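Local coordinates for chain length determinant protein (Shigella flexneri, PDB 4ZM5), which regulates the chain length of lipopolysaccharide O-antigen as a membrane protein, and so probably sets the number of repeat units per chain, at residues T9-Q14 with Q79-V84; Q14-Q19 with A226-M231; N28-Q33 with D119-G124; E67-E72 with M96-Y101. The protein carries 1 engineered substitution. All coordinates share one frame; numbering follows the deposited sequence.

Interaction 1. Residues T9-Q14 with Q79-V84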
loop_
_atom_site.group_PDB
_atom_site.type_symbol
_atom_site.label_atom_id
_atom_site.label_comp_id
_atom_site.label_asym_id
_atom_site.label_seq_id
_atom_site.Cartn_x
_atom_site.Cartn_y
_atom_site.Cartn_z
ATOM N N THR B 9 19.394 19.345 26.202
ATOM C CA THR B 9 18.418 19.402 25.123
ATOM C C THR B 9 18.920 18.653 23.899
ATOM O O THR B 9 20.116 18.678 23.583
ATOM C CB THR B 9 18.117 20.886 24.787
ATOM O OG1 THR B 9 17.669 21.536 25.958
ATOM C CG2 THR B 9 17.039 21.054 23.754
ATOM N N ALA B 10 17.973 18.031 23.195
ATOM C CA ALA B 10 18.172 17.353 21.917
ATOM C C ALA B 10 17.012 17.711 20.992
ATOM O O ALA B 10 15.907 17.992 21.473
ATOM C CB ALA B 10 18.276 15.846 22.107
ATOM N N ILE B 11 17.269 17.773 19.678
ATOM C CA ILE B 11 16.216 18.049 18.695
ATOM C C ILE B 11 16.198 16.890 17.731
ATOM O O ILE B 11 17.210 16.553 17.125
ATOM C CB ILE B 11 16.308 19.428 17.989
ATOM C CG1 ILE B 11 16.271 20.566 19.030
ATOM C CG2 ILE B 11 15.166 19.575 16.986
ATOM C CD1 ILE B 11 16.691 21.920 18.554
ATOM N N ILE B 12 15.034 16.295 17.604
ATOM C CA ILE B 12 14.824 15.110 16.801
ATOM C C ILE B 12 13.714 15.356 15.763
ATOM O O ILE B 12 12.768 16.104 16.033
ATOM C CB ILE B 12 14.526 13.992 17.838
ATOM C CG1 ILE B 12 15.804 13.207 18.151
ATOM C CG2 ILE B 12 13.297 13.111 17.558
ATOM C CD1 ILE B 12 15.802 12.426 19.514
ATOM N N THR B 13 13.884 14.800 14.538
ATOM C CA THR B 13 12.856 14.931 13.495
ATOM C C THR B 13 12.680 13.560 12.806
ATOM O O THR B 13 13.301 12.570 13.210
ATOM C CB THR B 13 13.109 16.111 12.525
ATOM O OG1 THR B 13 11.905 16.363 11.803
ATOM C CG2 THR B 13 14.248 15.870 11.550
ATOM N N GLN B 14 11.810 13.522 11.784
ATOM C CA GLN B 14 11.532 12.314 11.024
ATOM C C GLN B 14 12.809 11.804 10.371
ATOM O O GLN B 14 13.707 12.599 10.032
ATOM C CB GLN B 14 10.441 12.565 9.960
ATOM C CG GLN B 14 10.818 13.528 8.842
ATOM C CD GLN B 14 9.648 13.956 7.991
ATOM O OE1 GLN B 14 8.512 13.513 8.159
ATOM N NE2 GLN B 14 9.899 14.857 7.068
ATOM N N GLN B 79 4.628 20.734 13.582
ATOM C CA GLN B 79 4.674 19.350 14.076
ATOM C C GLN B 79 6.115 18.883 14.270
ATOM O O GLN B 79 6.437 18.251 15.275
ATOM C CB GLN B 79 3.936 18.391 13.135
ATOM C CG GLN B 79 2.442 18.639 13.062
ATOM C CD GLN B 79 1.846 17.577 12.192
ATOM O OE1 GLN B 79 1.848 16.380 12.547
ATOM N NE2 GLN B 79 1.384 17.975 10.998
ATOM N N LEU B 80 6.980 19.200 13.308
ATOM C CA LEU B 80 8.376 18.816 13.386
ATOM C C LEU B 80 9.279 20.049 13.278
ATOM O O LEU B 80 8.898 21.046 12.659
ATOM C CB LEU B 80 8.716 17.793 12.297
ATOM C CG LEU B 80 8.001 16.456 12.394
ATOM C CD1 LEU B 80 8.234 15.643 11.158
ATOM C CD2 LEU B 80 8.386 15.684 13.670
ATOM N N PRO B 81 10.465 20.040 13.911
ATOM C CA PRO B 81 11.063 18.964 14.708
ATOM C C PRO B 81 10.573 18.959 16.169
ATOM O O PRO B 81 9.758 19.799 16.576
ATOM C CB PRO B 81 12.555 19.243 14.565
ATOM C CG PRO B 81 12.621 20.743 14.516
ATOM C CD PRO B 81 11.354 21.218 13.840
ATOM N N LEU B 82 11.041 17.970 16.946
ATOM C CA LEU B 82 10.669 17.845 18.344
ATOM C C LEU B 82 11.875 18.051 19.222
ATOM O O LEU B 82 12.960 17.549 18.924
ATOM C CB LEU B 82 10.009 16.480 18.636
ATOM C CG LEU B 82 8.760 16.137 17.800
ATOM C CD1 LEU B 82 8.478 14.648 17.839
ATOM C CD2 LEU B 82 7.536 16.907 18.285
ATOM N N THR B 83 11.676 18.819 20.294
ATOM C CA THR B 83 12.682 19.148 21.291
ATOM C C THR B 83 12.467 18.268 22.510
ATOM O O THR B 83 11.392 18.290 23.136
ATOM C CB THR B 83 12.605 20.648 21.643
ATOM O OG1 THR B 83 12.997 21.389 20.503
ATOM C CG2 THR B 83 13.516 21.033 22.787
ATOM N N VAL B 84 13.496 17.502 22.847
ATOM C CA VAL B 84 13.470 16.645 24.024
ATOM C C VAL B 84 14.420 17.261 25.065
ATOM O O VAL B 84 15.530 17.685 24.728
ATOM C CB VAL B 84 13.746 15.149 23.718
ATOM C CG1 VAL B 84 12.529 14.509 23.055
ATOM C CG2 VAL B 84 14.958 14.979 22.811
#

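Interaction 2. Residues Q14-Q19 with A226-M231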
loop_
_atom_site.group_PDB
_atom_site.type_symbol
_atom_site.label_atom_id
_atom_site.label_comp_id
_atom_site.label_asym_id
_atom_site.label_seq_id
_atom_site.Cartn_x
_atom_site.Cartn_y
_atom_site.Cartn_z
ATOM N N GLN B 14 11.810 13.522 11.784
ATOM C CA GLN B 14 11.532 12.314 11.024
ATOM C C GLN B 14 12.809 11.804 10.371
ATOM O O GLN B 14 13.707 12.599 10.032
ATOM C CB GLN B 14 10.441 12.565 9.960
ATOM C CG GLN B 14 10.818 13.528 8.842
ATOM C CD GLN B 14 9.648 13.956 7.991
ATOM O OE1 GLN B 14 8.512 13.513 8.159
ATOM N NE2 GLN B 14 9.899 14.857 7.068
ATOM N N PRO B 15 12.929 10.489 10.210
ATOM C CA PRO B 15 14.121 9.968 9.544
ATOM C C PRO B 15 14.143 10.375 8.060
ATOM O O PRO B 15 13.090 10.711 7.502
ATOM C CB PRO B 15 13.983 8.457 9.746
ATOM C CG PRO B 15 12.527 8.229 9.910
ATOM C CD PRO B 15 11.979 9.423 10.584
ATOM N N ASP B 16 15.333 10.365 7.429
ATOM C CA ASP B 16 15.548 10.669 5.995
ATOM C C ASP B 16 15.082 9.508 5.131
ATOM O O ASP B 16 15.025 8.380 5.625
ATOM C CB ASP B 16 17.044 10.911 5.703
ATOM C CG ASP B 16 17.601 12.236 6.150
ATOM O OD1 ASP B 16 16.834 13.233 6.174
ATOM O OD2 ASP B 16 18.823 12.302 6.424
ATOM N N VAL B 17 14.847 9.760 3.820
ATOM C CA VAL B 17 14.442 8.753 2.822
ATOM C C VAL B 17 15.508 7.655 2.773
ATOM O O VAL B 17 15.161 6.478 2.681
ATOM C CB VAL B 17 14.182 9.411 1.430
ATOM C CG1 VAL B 17 13.756 8.402 0.372
ATOM C CG2 VAL B 17 13.157 10.540 1.534
ATOM N N GLY B 18 16.774 8.047 2.922
ATOM C CA GLY B 18 17.887 7.109 2.923
ATOM C C GLY B 18 17.856 6.159 4.100
ATOM O O GLY B 18 18.097 4.953 3.944
ATOM N N GLN B 19 17.540 6.702 5.276
ATOM C CA GLN B 19 17.434 5.937 6.522
ATOM C C GLN B 19 16.235 4.967 6.507
ATOM O O GLN B 19 16.241 3.949 7.205
ATOM C CB GLN B 19 17.252 6.900 7.713
ATOM C CG GLN B 19 18.469 7.722 8.102
ATOM C CD GLN B 19 18.119 8.700 9.199
ATOM O OE1 GLN B 19 17.497 9.735 8.967
ATOM N NE2 GLN B 19 18.489 8.387 10.429
ATOM N N ALA B 226 13.950 5.355 13.343
ATOM C CA ALA B 226 12.623 5.943 13.597
ATOM C C ALA B 226 12.720 7.488 13.732
ATOM O O ALA B 226 11.709 8.183 13.783
ATOM C CB ALA B 226 11.995 5.317 14.835
ATOM N N TYR B 227 13.948 8.008 13.745
ATOM C CA TYR B 227 14.211 9.433 13.852
ATOM C C TYR B 227 15.572 9.785 13.259
ATOM O O TYR B 227 16.330 8.907 12.843
ATOM C CB TYR B 227 14.123 9.909 15.324
ATOM C CG TYR B 227 15.198 9.328 16.220
ATOM C CD1 TYR B 227 15.075 8.045 16.746
ATOM C CD2 TYR B 227 16.338 10.061 16.541
ATOM C CE1 TYR B 227 16.069 7.497 17.549
ATOM C CE2 TYR B 227 17.332 9.528 17.353
ATOM C CZ TYR B 227 17.189 8.244 17.861
ATOM O OH TYR B 227 18.160 7.696 18.662
ATOM N N ARG B 228 15.855 11.088 13.226
ATOM C CA ARG B 228 17.079 11.704 12.756
ATOM C C ARG B 228 17.373 12.837 13.710
ATOM O O ARG B 228 16.451 13.573 14.080
ATOM C CB ARG B 228 16.899 12.201 11.312
ATOM C CG ARG B 228 18.040 13.049 10.810
ATOM C CD ARG B 228 17.858 13.489 9.380
ATOM N NE ARG B 228 16.980 14.645 9.210
ATOM C CZ ARG B 228 17.323 15.914 9.433
ATOM N NH1 ARG B 228 18.523 16.211 9.926
ATOM N NH2 ARG B 228 16.471 16.889 9.172
ATOM N N TYR B 229 18.628 12.966 14.154
ATOM C CA TYR B 229 18.972 14.060 15.043
ATOM C C TYR B 229 19.182 15.320 14.257
ATOM O O TYR B 229 19.841 15.312 13.219
ATOM C CB TYR B 229 20.249 13.783 15.851
ATOM C CG TYR B 229 20.106 12.903 17.071
ATOM C CD1 TYR B 229 19.473 13.369 18.224
ATOM C CD2 TYR B 229 20.727 11.656 17.130
ATOM C CE1 TYR B 229 19.396 12.581 19.376
ATOM C CE2 TYR B 229 20.652 10.861 18.272
ATOM C CZ TYR B 229 19.996 11.331 19.393
ATOM O OH TYR B 229 19.962 10.545 20.510
ATOM N N VAL B 230 18.629 16.405 14.766
ATOM C CA VAL B 230 18.857 17.744 14.270
ATOM C C VAL B 230 20.005 18.259 15.150
ATOM O O VAL B 230 20.961 18.867 14.651
ATOM C CB VAL B 230 17.577 18.619 14.313
ATOM C CG1 VAL B 230 17.907 20.084 14.080
ATOM C CG2 VAL B 230 16.555 18.151 13.301
ATOM N N MET B 231 19.925 17.926 16.459
ATOM C CA MET B 231 20.880 18.261 17.501
ATOM C C MET B 231 20.908 17.140 18.547
ATOM O O MET B 231 19.869 16.820 19.131
ATOM C CB MET B 231 20.478 19.609 18.138
ATOM C CG MET B 231 21.499 20.189 19.072
ATOM S SD MET B 231 20.860 21.677 19.872
ATOM C CE MET B 231 19.672 20.952 20.969
HETATM O O HOH W 1 14.382 14.084 7.699
#

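Interaction 3. Residues N28-Q33 with D119-G124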
loop_
_atom_site.group_PDB
_atom_site.type_symbol
_atom_site.label_atom_id
_atom_site.label_comp_id
_atom_site.label_asym_id
_atom_site.label_seq_id
_atom_site.Cartn_x
_atom_site.Cartn_y
_atom_site.Cartn_z
ATOM N N ASN B 28 6.547 -1.649 0.318
ATOM C CA ASN B 28 6.228 -1.725 -1.113
ATOM C C ASN B 28 6.039 -3.187 -1.522
ATOM O O ASN B 28 5.050 -3.504 -2.183
ATOM C CB ASN B 28 7.343 -1.071 -1.969
ATOM C CG ASN B 28 7.310 0.445 -2.041
ATOM O OD1 ASN B 28 6.262 1.077 -1.899
ATOM N ND2 ASN B 28 8.452 1.064 -2.328
ATOM N N VAL B 29 6.966 -4.078 -1.084
ATOM C CA VAL B 29 6.953 -5.515 -1.382
ATOM C C VAL B 29 5.655 -6.117 -0.829
ATOM O O VAL B 29 4.991 -6.836 -1.554
ATOM C CB VAL B 29 8.243 -6.250 -0.866
ATOM C CG1 VAL B 29 8.105 -7.755 -0.912
ATOM C CG2 VAL B 29 9.474 -5.833 -1.648
ATOM N N ILE B 30 5.262 -5.764 0.406
ATOM C CA ILE B 30 4.070 -6.311 1.068
ATOM C C ILE B 30 2.742 -5.813 0.462
ATOM O O ILE B 30 1.852 -6.642 0.199
ATOM C CB ILE B 30 4.096 -6.049 2.607
ATOM C CG1 ILE B 30 5.323 -6.721 3.268
ATOM C CG2 ILE B 30 2.812 -6.560 3.268
ATOM C CD1 ILE B 30 5.793 -6.077 4.554
ATOM N N TYR B 31 2.594 -4.503 0.263
ATOM C CA TYR B 31 1.320 -3.939 -0.150
ATOM C C TYR B 31 1.204 -3.434 -1.591
ATOM O O TYR B 31 0.082 -3.142 -2.021
ATOM C CB TYR B 31 0.950 -2.807 0.810
ATOM C CG TYR B 31 0.697 -3.305 2.216
ATOM C CD1 TYR B 31 1.470 -2.860 3.287
ATOM C CD2 TYR B 31 -0.286 -4.260 2.471
ATOM C CE1 TYR B 31 1.219 -3.294 4.588
ATOM C CE2 TYR B 31 -0.501 -4.751 3.759
ATOM C CZ TYR B 31 0.239 -4.249 4.817
ATOM O OH TYR B 31 0.009 -4.695 6.093
ATOM N N GLY B 32 2.312 -3.351 -2.320
ATOM C CA GLY B 32 2.313 -2.901 -3.710
ATOM C C GLY B 32 1.902 -1.454 -3.874
ATOM O O GLY B 32 2.565 -0.560 -3.341
ATOM N N GLN B 33 0.795 -1.217 -4.604
ATOM C CA GLN B 33 0.270 0.129 -4.828
ATOM C C GLN B 33 -0.453 0.643 -3.562
ATOM O O GLN B 33 -0.481 1.857 -3.329
ATOM C CB GLN B 33 -0.651 0.168 -6.065
ATOM C CG GLN B 33 -0.652 1.502 -6.861
ATOM C CD GLN B 33 0.590 1.746 -7.695
ATOM O OE1 GLN B 33 1.652 2.113 -7.174
ATOM N NE2 GLN B 33 0.456 1.640 -9.017
ATOM N N ASP B 119 3.633 -8.593 11.505
ATOM C CA ASP B 119 2.178 -8.489 11.440
ATOM C C ASP B 119 1.723 -8.107 10.033
ATOM O O ASP B 119 0.718 -8.633 9.541
ATOM C CB ASP B 119 1.665 -7.449 12.459
ATOM C CG ASP B 119 1.715 -7.834 13.923
ATOM O OD1 ASP B 119 1.886 -9.043 14.218
ATOM O OD2 ASP B 119 1.550 -6.925 14.780
ATOM N N ASN B 120 2.465 -7.177 9.406
ATOM C CA ASN B 120 2.209 -6.691 8.058
ATOM C C ASN B 120 2.518 -7.767 7.049
ATOM O O ASN B 120 1.801 -7.863 6.059
ATOM C CB ASN B 120 3.032 -5.431 7.759
ATOM C CG ASN B 120 2.426 -4.181 8.323
ATOM O OD1 ASN B 120 1.297 -3.827 8.038
ATOM N ND2 ASN B 120 3.173 -3.473 9.121
ATOM N N ILE B 121 3.587 -8.568 7.283
ATOM C CA ILE B 121 3.989 -9.683 6.418
ATOM C C ILE B 121 2.873 -10.733 6.444
ATOM O O ILE B 121 2.477 -11.201 5.391
ATOM C CB ILE B 121 5.386 -10.246 6.828
ATOM C CG1 ILE B 121 6.516 -9.333 6.278
ATOM C CG2 ILE B 121 5.577 -11.699 6.368
ATOM C CD1 ILE B 121 7.899 -9.537 6.880
ATOM N N ALA B 122 2.324 -11.030 7.627
ATOM C CA ALA B 122 1.221 -11.980 7.815
ATOM C C ALA B 122 -0.062 -11.542 7.057
ATOM O O ALA B 122 -0.714 -12.372 6.398
ATOM C CB ALA B 122 0.933 -12.145 9.299
ATOM N N LEU B 123 -0.387 -10.238 7.129
ATOM C CA LEU B 123 -1.535 -9.621 6.456
ATOM C C LEU B 123 -1.363 -9.610 4.929
ATOM O O LEU B 123 -2.314 -9.943 4.205
ATOM C CB LEU B 123 -1.723 -8.183 6.982
ATOM C CG LEU B 123 -2.947 -7.377 6.486
ATOM C CD1 LEU B 123 -4.284 -8.118 6.755
ATOM C CD2 LEU B 123 -2.971 -6.024 7.144
ATOM N N GLY B 124 -0.177 -9.198 4.465
ATOM C CA GLY B 124 0.178 -9.170 3.051
ATOM C C GLY B 124 0.103 -10.553 2.428
ATOM O O GLY B 124 -0.486 -10.701 1.356
#

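Interaction 4. Residues E67-E72 with M96-Y101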
loop_
_atom_site.group_PDB
_atom_site.type_symbol
_atom_site.label_atom_id
_atom_site.label_comp_id
_atom_site.label_asym_id
_atom_site.label_seq_id
_atom_site.Cartn_x
_atom_site.Cartn_y
_atom_site.Cartn_z
ATOM N N GLU B 67 11.241 13.436 38.294
ATOM C CA GLU B 67 12.190 13.893 37.289
ATOM C C GLU B 67 11.417 14.663 36.222
ATOM O O GLU B 67 10.246 14.357 35.946
ATOM C CB GLU B 67 12.984 12.720 36.681
ATOM C CG GLU B 67 13.996 12.072 37.619
ATOM C CD GLU B 67 14.631 10.780 37.117
ATOM O OE1 GLU B 67 14.400 9.724 37.751
ATOM O OE2 GLU B 67 15.368 10.815 36.104
ATOM N N LYS B 68 12.058 15.685 35.654
ATOM C CA LYS B 68 11.454 16.500 34.619
ATOM C C LYS B 68 12.084 16.157 33.275
ATOM O O LYS B 68 13.273 16.407 33.041
ATOM C CB LYS B 68 11.577 18.012 34.952
ATOM C CG LYS B 68 11.157 18.984 33.841
ATOM C CD LYS B 68 9.644 19.138 33.696
ATOM C CE LYS B 68 9.284 20.467 33.066
ATOM N NZ LYS B 68 7.821 20.574 32.797
ATOM N N LEU B 69 11.260 15.546 32.407
ATOM C CA LEU B 69 11.574 15.222 31.021
ATOM C C LEU B 69 10.462 15.772 30.150
ATOM O O LEU B 69 9.279 15.588 30.453
ATOM C CB LEU B 69 11.781 13.728 30.800
ATOM C CG LEU B 69 12.297 13.366 29.425
ATOM C CD1 LEU B 69 13.635 12.707 29.514
ATOM C CD2 LEU B 69 11.306 12.484 28.723
ATOM N N THR B 70 10.857 16.457 29.074
ATOM C CA THR B 70 9.955 17.171 28.189
ATOM C C THR B 70 10.128 16.754 26.739
ATOM O O THR B 70 11.241 16.467 26.293
ATOM C CB THR B 70 10.209 18.674 28.346
ATOM O OG1 THR B 70 10.492 18.987 29.713
ATOM C CG2 THR B 70 9.037 19.501 27.909
ATOM N N ILE B 71 8.994 16.725 26.017
ATOM C CA ILE B 71 8.889 16.478 24.580
ATOM C C ILE B 71 7.848 17.488 24.045
ATOM O O ILE B 71 6.671 17.457 24.410
ATOM C CB ILE B 71 8.646 14.992 24.146
ATOM C CG1 ILE B 71 8.639 14.859 22.586
ATOM C CG2 ILE B 71 7.433 14.353 24.831
ATOM C CD1 ILE B 71 8.971 13.483 22.013
ATOM N N GLU B 72 8.333 18.446 23.254
ATOM C CA GLU B 72 7.537 19.525 22.687
ATOM C C GLU B 72 7.950 19.815 21.258
ATOM O O GLU B 72 9.130 19.626 20.931
ATOM C CB GLU B 72 7.770 20.803 23.517
ATOM C CG GLU B 72 7.122 20.828 24.886
ATOM C CD GLU B 72 7.340 22.162 25.574
ATOM O OE1 GLU B 72 8.457 22.367 26.099
ATOM O OE2 GLU B 72 6.454 23.043 25.469
ATOM N N MET B 96 23.912 12.775 29.844
ATOM C CA MET B 96 23.985 11.326 29.946
ATOM C C MET B 96 22.582 10.710 30.045
ATOM O O MET B 96 22.244 9.816 29.259
ATOM C CB MET B 96 24.803 10.970 31.188
ATOM C CG MET B 96 25.418 9.614 31.151
ATOM S SD MET B 96 25.987 9.113 32.792
ATOM C CE MET B 96 27.188 10.464 33.191
ATOM N N LYS B 97 21.765 11.212 31.000
ATOM C CA LYS B 97 20.419 10.706 31.241
ATOM C C LYS B 97 19.504 10.970 30.045
ATOM O O LYS B 97 18.732 10.078 29.684
ATOM C CB LYS B 97 19.829 11.260 32.544
ATOM C CG LYS B 97 20.521 10.704 33.792
ATOM C CD LYS B 97 19.606 10.591 34.995
ATOM C CE LYS B 97 20.359 10.103 36.211
ATOM N NZ LYS B 97 19.456 9.742 37.339
ATOM N N LEU B 98 19.643 12.146 29.374
ATOM C CA LEU B 98 18.829 12.423 28.187
ATOM C C LEU B 98 19.125 11.398 27.080
ATOM O O LEU B 98 18.182 10.769 26.592
ATOM C CB LEU B 98 18.973 13.861 27.656
ATOM C CG LEU B 98 18.053 14.205 26.456
ATOM C CD1 LEU B 98 16.580 13.906 26.770
ATOM C CD2 LEU B 98 18.235 15.615 26.005
ATOM N N ALA B 99 20.424 11.194 26.733
ATOM C CA ALA B 99 20.873 10.231 25.723
ATOM C C ALA B 99 20.410 8.812 26.068
ATOM O O ALA B 99 19.965 8.091 25.174
ATOM C CB ALA B 99 22.379 10.280 25.582
ATOM N N GLN B 100 20.451 8.436 27.370
ATOM C CA GLN B 100 20.018 7.119 27.852
ATOM C C GLN B 100 18.526 6.929 27.603
ATOM O O GLN B 100 18.136 5.893 27.061
ATOM C CB GLN B 100 20.350 6.921 29.348
ATOM C CG GLN B 100 21.811 6.570 29.621
ATOM C CD GLN B 100 22.108 6.467 31.104
ATOM O OE1 GLN B 100 21.729 5.497 31.778
ATOM N NE2 GLN B 100 22.816 7.455 31.644
ATOM N N TYR B 101 17.701 7.936 27.951
ATOM C CA TYR B 101 16.255 7.879 27.760
ATOM C C TYR B 101 15.899 7.819 26.263
ATOM O O TYR B 101 14.954 7.124 25.899
ATOM C CB TYR B 101 15.546 9.056 28.467
ATOM C CG TYR B 101 15.449 8.919 29.982
ATOM C CD1 TYR B 101 14.922 7.768 30.567
ATOM C CD2 TYR B 101 15.856 9.958 30.829
ATOM C CE1 TYR B 101 14.837 7.636 31.960
ATOM C CE2 TYR B 101 15.765 9.842 32.222
ATOM C CZ TYR B 101 15.257 8.680 32.783
ATOM O OH TYR B 101 15.191 8.571 34.156
#

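Interaction 1. Residues T9-Q14 with Q79-V84
Ala-10 and Ile-12 pair with Val-84 and Leu-82 as neighbouring antiparallel strands, with axes 4.7 Å apart at closest approach and N-to-C directions 150° apart. Strands 6-13 and 82-88 are the two inner strands of a four-stranded antiparallel sheet near one end of this long, largely helical chain. Each hydrogen-bonded pair exchanges two backbone bonds: Ala-10 N gives to Val-84 O and Val-84 N returns the bond to Ala-10 O, while Leu-82 N reaches Ile-12 O at 2.7 Å and Ile-12 N reaches Leu-82 O at 2.8 Å. Between them, Ile-11 and Thr-83 form a non-hydrogen-bonded pair.

The side chains divide between two surfaces. Ala-10, Ile-12, Leu-82 and Val-84 share one, where Ala-10, Ile-12 and Val-84 meet Ile-102 of helix 91-159. Val-84 CG1 lies anti to the carbonyl carbon (chi1 -74°), which puts CG2 between the backbone N and that carbon, 3.5 Å from Ala-10 CB. The surface bearing Ile-11 and Thr-83 approaches a neighbouring subunit, Ser-54 of which packs on Ile-11. Here Ile-11 CG2 lies alongside the ring of Pro-81, 3.6 Å from its CB, and Thr-83 turns its OG1 to a hydrogen bond with Ser-74, while its CG2 meets Thr-9 CG2 at 3.7 Å.

Just ahead of strand 82-88, the peptide bond before Pro-81 is cis. Leu-80 lies across the ends of Thr-13 and Gln-14 at about a right angle: its CB is 3.5 Å from Thr-13 OG1, and its CD1 methyl is 3.7 Å from Gln-14 OE1.

Interaction 2. Residues Q14-Q19 with A226-M231
Pro-15 packs its ring on the backbone of Ala-226 and Tyr-227, its CD 3.4 Å from Ala-226 O, in the close-packed part of this contact, where the chain leaves strand 6-13 and enters helix 17-31. Gln-19, in the first turn of the helix, divides its amide between two tasks. Its OE1 accepts a straight hydrogen bond from Asp-16 N (2.7 Å, 178° at the hydrogen), and its NE2 makes a weak one of 3.3 Å to Tyr-227 O. The same OE1 packs on Arg-228 CB at 3.5 Å, the two side chains crossing at about a right angle.

The other side is looser and wet. The Asp-16 carboxylate and the Arg-228 guanidinium lie almost parallel, 12° apart, but Asp-16 OD1 sits well out of the guanidinium plane, 3.4 Å from Arg-228 NE, so the salt bridge relies on charge and no N-H points at the carboxylate. The N-H of Arg-228 NE is given instead to a water in the guanidinium plane, 3.1 Å away, which donates to both Gln-14 O and Asp-16 OD1. Asp-16 also forms salt bridges with Arg-48 and Lys-115 of a neighbouring subunit.

Gln-19, at N3, thus makes one arm of a capping box with the N-cap residue Asp-16, whose side chain makes no return bond; on the strand side, Val-230 and Met-231 both face Ile-11 in a classic beta bulge.

Interaction 3. Residues N28-Q33 with D119-G124
Ile-30 and Tyr-31, in the last turn of helix 17-31, lean on one side of the long helix 91-159. Ile-30 presents two branches to it. Its CG2 methyl enters the helix backbone surface, 3.2 Å from Asn-120 O and 3.7 Å from Gly-124 CA, where the glycine lets the helices come close; its CD1 crosses Ile-121, meeting CG1 at 3.8 Å. Tyr-31 reaches past Ile-30 with its ring, and its hydroxyl donates to Asn-120 OD1. The bond is very short, 2.5 Å from Tyr-31 OH, a value to be read with some caution. Asn-120 OD1 lies in the plane of the ring, at its edge, while the amide stands almost perpendicular to it, 88° apart. Leu-123 CD2 is 3.4 Å from the same hydroxyl.

What positions the ring lies next to it: Ile-30 CG2 sits over the centre of one face, 3.6 Å above the plane. Farther out, Leu-217 touches both Ile-30 and Ile-121, and a third subunit contributes Val-38 against Tyr-31 and Val-17 against Asn-120.

The chemistry is one polar bond beside apolar packing: if its short length is right, it gives Asn-120 OD1 a buried donor, while Ile-30 CG2 limits turning of the ring.

Interaction 4. Residues E67-E72 with M96-Y101
Glu-67 and Tyr-101 make the polar half of this contact between the chain leading into strand 68-73 and helix 91-159. Tyr-101 OH donates to Glu-67 OE2 at 3.0 Å, meeting the carboxylate on its syn side but 34° out of its plane. Relative to the phenol ring, the oxygen lies in plane at the edge, and the two flat groups are turned 47° apart. The carboxylate has other partners: Tyr-86 also bonds OE2, and Gln-63 bonds OE1, so both oxygens are held. A longer-range charge attraction accompanies these bonds, for Lys-97 NZ stands 4.4 Å from Glu-67 OE2, beyond salt-bridge distance; it would probably help keep the glutamate ionised.

The apolar half belongs to Leu-69. With its CG anti to the backbone N (chi1 -172°), the side chain extends toward the helix, and its CD1 methyl does the touching. That one methyl meets Tyr-101 CD2 at 3.8 Å, coming obliquely to the ring, and Leu-98 CD1 at 4.2 Å.

Strand 68-73 is an outermost strand of the sheet within this chain, and here helix 91-159 lies against it. Helix 55-61 adds Leu-60 to both Leu-69 and Tyr-101, and helix 38-53 brings Phe-53 to Leu-69.

Interactions 1, 2 and 4 form one continuous region around the four-stranded sheet, while interaction 3 stands apart. Centres of interactions 1 and 2 are 10 Å apart; they share Gln-14 and are joined where Ile-11 O and Val-230 N lie 2.8 Å apart, a probable backbone hydrogen bond. Interaction 4, its centre 12 Å from that of interaction 1, continues the sheet through Thr-83 N and Glu-72 O, 2.7 Å apart, and Leu-98 CD2 packs on Val-84 O and Ala-10 N. Interaction 3 uses the same helix 91-159 as interaction 4, about 35 Å away between centres, and helix 17-31 runs to it from interaction 2, about 23 Å away between centres.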